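Local coordinates for nitrogenase molybdenum-iron protein beta chain (Clostridium pasteurianum, PDB 4WES) that forms, with the alpha chain, the molybdenum-iron component of nitrogenase, which reduces dinitrogen to ammonium, and holds an [8Fe-7S] cluster at their interface, at residues E130-Y142 with A151-E163. Residues are numbered along the deposited sequence; the frame is centred on the assembly and turned at random.
With CLF (Fe(8)-S(7) cluster), chain H.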
# COMPACT_ATOMS: atom_id res chain seq x y z
N GLU B 130 17.31 -34.44 -33.03
CA GLU B 130 15.99 -34.78 -33.46
C GLU B 130 15.00 -34.35 -32.40
O GLU B 130 15.21 -34.56 -31.20
CB GLU B 130 15.89 -36.30 -33.68
CG GLU B 130 14.55 -36.79 -34.21
CD GLU B 130 14.19 -36.18 -35.56
OE1 GLU B 130 15.16 -36.17 -36.48
OE2 GLU B 130 12.94 -35.73 -35.70
N GLY B 131 13.91 -33.74 -32.82
CA GLY B 131 12.90 -33.32 -31.86
C GLY B 131 13.15 -31.96 -31.24
O GLY B 131 12.29 -31.46 -30.53
N LYS B 132 14.31 -31.38 -31.50
CA LYS B 132 14.66 -30.07 -30.96
C LYS B 132 14.47 -29.02 -32.03
O LYS B 132 14.53 -29.31 -33.23
CB LYS B 132 16.11 -30.02 -30.48
CG LYS B 132 16.44 -31.08 -29.45
CD LYS B 132 15.71 -30.88 -28.15
CE LYS B 132 16.27 -31.75 -27.04
NZ LYS B 132 15.64 -31.49 -25.74
N LEU B 133 14.32 -27.77 -31.59
CA LEU B 133 14.06 -26.68 -32.50
C LEU B 133 14.93 -25.47 -32.21
O LEU B 133 15.25 -25.17 -31.05
CB LEU B 133 12.60 -26.24 -32.41
CG LEU B 133 11.56 -27.27 -32.82
CD1 LEU B 133 10.17 -26.86 -32.44
CD2 LEU B 133 11.66 -27.53 -34.31
N VAL B 134 15.29 -24.74 -33.27
CA VAL B 134 15.91 -23.39 -33.16
C VAL B 134 15.09 -22.43 -34.00
O VAL B 134 14.89 -22.66 -35.19
CB VAL B 134 17.37 -23.39 -33.66
CG1 VAL B 134 17.96 -21.98 -33.53
CG2 VAL B 134 18.22 -24.40 -32.90
N ILE B 135 14.58 -21.39 -33.35
CA ILE B 135 13.83 -20.36 -34.02
C ILE B 135 14.51 -19.01 -33.79
O ILE B 135 15.40 -18.89 -32.95
CB ILE B 135 12.36 -20.32 -33.53
CG1 ILE B 135 12.19 -19.78 -32.12
CG2 ILE B 135 11.73 -21.70 -33.66
CD1 ILE B 135 10.77 -19.46 -31.78
N HIS B 136 14.11 -18.00 -34.54
CA HIS B 136 14.71 -16.67 -34.35
C HIS B 136 13.75 -15.55 -34.69
O HIS B 136 12.76 -15.74 -35.42
CB HIS B 136 15.99 -16.47 -35.19
CG HIS B 136 15.75 -15.91 -36.55
ND1 HIS B 136 15.27 -16.65 -37.62
CD2 HIS B 136 15.91 -14.66 -37.01
CE1 HIS B 136 15.15 -15.86 -38.68
NE2 HIS B 136 15.53 -14.64 -38.33
N THR B 137 14.07 -14.37 -34.15
CA THR B 137 13.58 -13.11 -34.64
C THR B 137 14.75 -12.13 -34.74
O THR B 137 15.85 -12.45 -34.33
CB THR B 137 12.44 -12.53 -33.78
OG1 THR B 137 11.89 -11.39 -34.43
CG2 THR B 137 12.90 -12.18 -32.42
N ASN B 138 14.49 -10.97 -35.35
CA ASN B 138 15.47 -9.89 -35.47
C ASN B 138 14.99 -8.71 -34.65
O ASN B 138 13.85 -8.24 -34.83
CB ASN B 138 15.64 -9.47 -36.94
CG ASN B 138 16.21 -10.59 -37.78
OD1 ASN B 138 15.46 -11.42 -38.34
ND2 ASN B 138 17.53 -10.65 -37.86
N THR B 139 15.83 -8.26 -33.74
CA THR B 139 15.47 -7.26 -32.72
C THR B 139 16.50 -6.13 -32.62
O THR B 139 17.17 -5.97 -31.60
CB THR B 139 15.26 -7.97 -31.37
OG1 THR B 139 16.36 -8.83 -31.07
CG2 THR B 139 13.99 -8.78 -31.38
N PRO B 140 16.61 -5.33 -33.68
CA PRO B 140 17.51 -4.17 -33.62
C PRO B 140 17.11 -3.17 -32.56
O PRO B 140 16.01 -2.64 -32.57
CB PRO B 140 17.39 -3.56 -35.01
CG PRO B 140 16.02 -3.96 -35.49
CD PRO B 140 15.82 -5.35 -34.92
N SER B 141 18.04 -2.88 -31.66
CA SER B 141 17.71 -2.05 -30.51
C SER B 141 17.55 -0.57 -30.84
O SER B 141 17.00 0.20 -30.03
CB SER B 141 18.75 -2.20 -29.42
OG SER B 141 20.05 -2.16 -29.90
N TYR B 142 18.03 -0.17 -32.00
CA TYR B 142 17.84 1.18 -32.50
C TYR B 142 16.47 1.37 -33.16
O TYR B 142 16.19 2.46 -33.63
CB TYR B 142 18.98 1.53 -33.43
CG TYR B 142 19.33 0.49 -34.46
CD1 TYR B 142 20.39 -0.38 -34.25
CD2 TYR B 142 18.64 0.37 -35.65
CE1 TYR B 142 20.73 -1.33 -35.18
CE2 TYR B 142 18.98 -0.56 -36.61
CZ TYR B 142 20.06 -1.41 -36.38
OH TYR B 142 20.43 -2.35 -37.31
N ALA B 151 6.99 -7.97 -29.60
CA ALA B 151 6.17 -8.18 -30.78
C ALA B 151 6.88 -9.00 -31.82
O ALA B 151 6.26 -9.88 -32.48
CB ALA B 151 5.74 -6.86 -31.38
N ASN B 152 8.15 -8.71 -32.03
CA ASN B 152 8.97 -9.42 -33.00
C ASN B 152 9.18 -10.90 -32.62
O ASN B 152 9.07 -11.79 -33.48
CB ASN B 152 10.32 -8.70 -33.20
CG ASN B 152 10.19 -7.48 -34.05
OD1 ASN B 152 9.30 -7.38 -34.88
ND2 ASN B 152 11.07 -6.53 -33.84
N MET B 153 9.40 -11.19 -31.35
CA MET B 153 9.56 -12.57 -30.94
C MET B 153 8.26 -13.34 -31.18
O MET B 153 8.30 -14.50 -31.59
CB MET B 153 9.98 -12.66 -29.46
CG MET B 153 10.39 -14.07 -29.02
SD MET B 153 12.03 -14.60 -29.59
CE MET B 153 11.62 -15.58 -30.98
N VAL B 154 7.11 -12.71 -30.91
CA VAL B 154 5.84 -13.39 -31.19
C VAL B 154 5.72 -13.69 -32.67
O VAL B 154 5.29 -14.79 -33.07
CB VAL B 154 4.65 -12.57 -30.66
CG1 VAL B 154 3.34 -13.24 -30.98
CG2 VAL B 154 4.76 -12.36 -29.15
N GLN B 155 6.08 -12.74 -33.53
CA GLN B 155 6.15 -13.00 -34.94
C GLN B 155 7.06 -14.18 -35.28
O GLN B 155 6.70 -15.04 -36.12
CB GLN B 155 6.59 -11.76 -35.71
CG GLN B 155 6.58 -12.02 -37.20
CD GLN B 155 7.26 -10.96 -37.99
OE1 GLN B 155 8.39 -10.59 -37.69
NE2 GLN B 155 6.55 -10.44 -38.98
N GLY B 156 8.22 -14.25 -34.64
CA GLY B 156 9.12 -15.39 -34.89
C GLY B 156 8.53 -16.73 -34.52
O GLY B 156 8.69 -17.72 -35.24
N ILE B 157 7.81 -16.78 -33.41
CA ILE B 157 7.08 -17.98 -33.02
C ILE B 157 6.10 -18.40 -34.10
O ILE B 157 6.07 -19.57 -34.54
CB ILE B 157 6.33 -17.74 -31.68
CG1 ILE B 157 7.29 -17.56 -30.52
CG2 ILE B 157 5.35 -18.87 -31.42
CD1 ILE B 157 6.65 -17.02 -29.25
N VAL B 158 5.32 -17.44 -34.61
CA VAL B 158 4.37 -17.74 -35.68
C VAL B 158 5.09 -18.22 -36.94
O VAL B 158 4.72 -19.24 -37.55
CB VAL B 158 3.49 -16.53 -36.02
CG1 VAL B 158 2.60 -16.83 -37.23
CG2 VAL B 158 2.61 -16.11 -34.85
N ASN B 159 6.12 -17.49 -37.33
CA ASN B 159 6.86 -17.80 -38.56
C ASN B 159 7.37 -19.23 -38.56
O ASN B 159 7.25 -19.94 -39.56
CB ASN B 159 8.09 -16.92 -38.71
CG ASN B 159 7.80 -15.51 -39.19
OD1 ASN B 159 6.75 -15.20 -39.76
ND2 ASN B 159 8.77 -14.62 -38.96
N TYR B 160 7.93 -19.69 -37.45
CA TYR B 160 8.51 -21.03 -37.38
C TYR B 160 7.57 -22.13 -37.01
O TYR B 160 7.75 -23.24 -37.49
CB TYR B 160 9.66 -21.04 -36.37
CG TYR B 160 10.99 -20.51 -36.89
CD1 TYR B 160 11.27 -19.14 -36.89
CD2 TYR B 160 11.96 -21.36 -37.39
CE1 TYR B 160 12.49 -18.67 -37.36
CE2 TYR B 160 13.18 -20.91 -37.84
CZ TYR B 160 13.45 -19.54 -37.83
OH TYR B 160 14.67 -19.12 -38.26
N LEU B 161 6.58 -21.84 -36.15
CA LEU B 161 5.81 -22.92 -35.54
C LEU B 161 4.36 -23.08 -36.01
O LEU B 161 3.88 -24.20 -36.17
CB LEU B 161 5.85 -22.79 -34.02
CG LEU B 161 7.24 -22.81 -33.42
CD1 LEU B 161 7.15 -22.69 -31.92
CD2 LEU B 161 8.07 -24.03 -33.83
N SER B 162 3.63 -21.98 -36.16
CA SER B 162 2.19 -22.10 -36.38
C SER B 162 1.89 -22.85 -37.67
O SER B 162 2.45 -22.52 -38.71
CB SER B 162 1.54 -20.73 -36.47
OG SER B 162 1.78 -19.97 -35.28
N GLU B 163 0.97 -23.80 -37.61
CA GLU B 163 0.60 -24.54 -38.83
C GLU B 163 -0.87 -24.90 -38.84
O GLU B 163 -1.42 -25.37 -37.81
CB GLU B 163 1.45 -25.80 -39.01
CG GLU B 163 0.98 -26.65 -40.19
CD GLU B 163 1.91 -27.79 -40.55
OE1 GLU B 163 2.82 -28.11 -39.76
OE2 GLU B 163 1.72 -28.39 -41.64
FE1 CLF H . 26.95 -3.73 -26.68
FE2 CLF H . 25.26 -4.71 -25.12
FE3 CLF H . 27.56 -3.70 -23.96
FE4 CLF H . 25.66 -2.11 -25.07
S1 CLF H . 24.65 -3.17 -26.96
S2A CLF H . 27.38 -5.58 -25.32
S4A CLF H . 25.42 -3.42 -23.22
S3A CLF H . 27.93 -1.98 -25.49
FE5 CLF H . 22.35 -1.17 -25.29
FE6 CLF H . 21.56 -2.45 -28.58
FE7 CLF H . 20.36 -2.85 -26.14
FE8 CLF H . 22.67 -4.23 -26.24
S2B CLF H . 21.03 -0.84 -27.04
S3B CLF H . 20.93 -4.49 -27.68
S4B CLF H . 21.79 -3.19 -24.36
O HOH W 1 11.45 -14.93 -37.78
O HOH W 2 10.41 -12.16 -36.61
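I135 and Y160 press together in a beta-alpha unit: strand 133-136, an edge strand, within this chain, of a four-stranded parallel beta sheet, meets helix 146-161, which follows it in the chain. Residues 151-161 of that helix run back against the strand at 134°, the axes of the two segments 7.7 Å apart at their closest. The backbone CA of I135 sits almost exactly over the middle of the Y160 ring, 3.7 Å from its centroid, a CH-pi contact on one face. With CG1 of I135 set between its backbone N and carbonyl carbon (chi1 71°), the two branches divide: CG2 comes down on Y160 CB at 3.5 Å, while CD1 reaches I157 CG1 and the methyl CE of M153. The far end of the tyrosine is tied to the next residue of the strand. H136 ND1 and Y160 OH are 2.6 Å apart in a hydrogen bond that lies at the edge of the imidazole, with the two rings nearly perpendicular at 82°. Past H136 the chain runs on to the cluster shared with the alpha chain, where S141 OG binds the cluster iron FE6 at 2.0 Å. On the way, T137 brings the chain closest to the helix, its CA 5.0 Å from the CA of G156, and the carbonyl O of H136 lies against G156 CA with no side chain between them. T137 CG2 packs on M153 SD, and one water joins T137 OG1, at 2.7 Å, to Q155 OE1, at 2.8 Å.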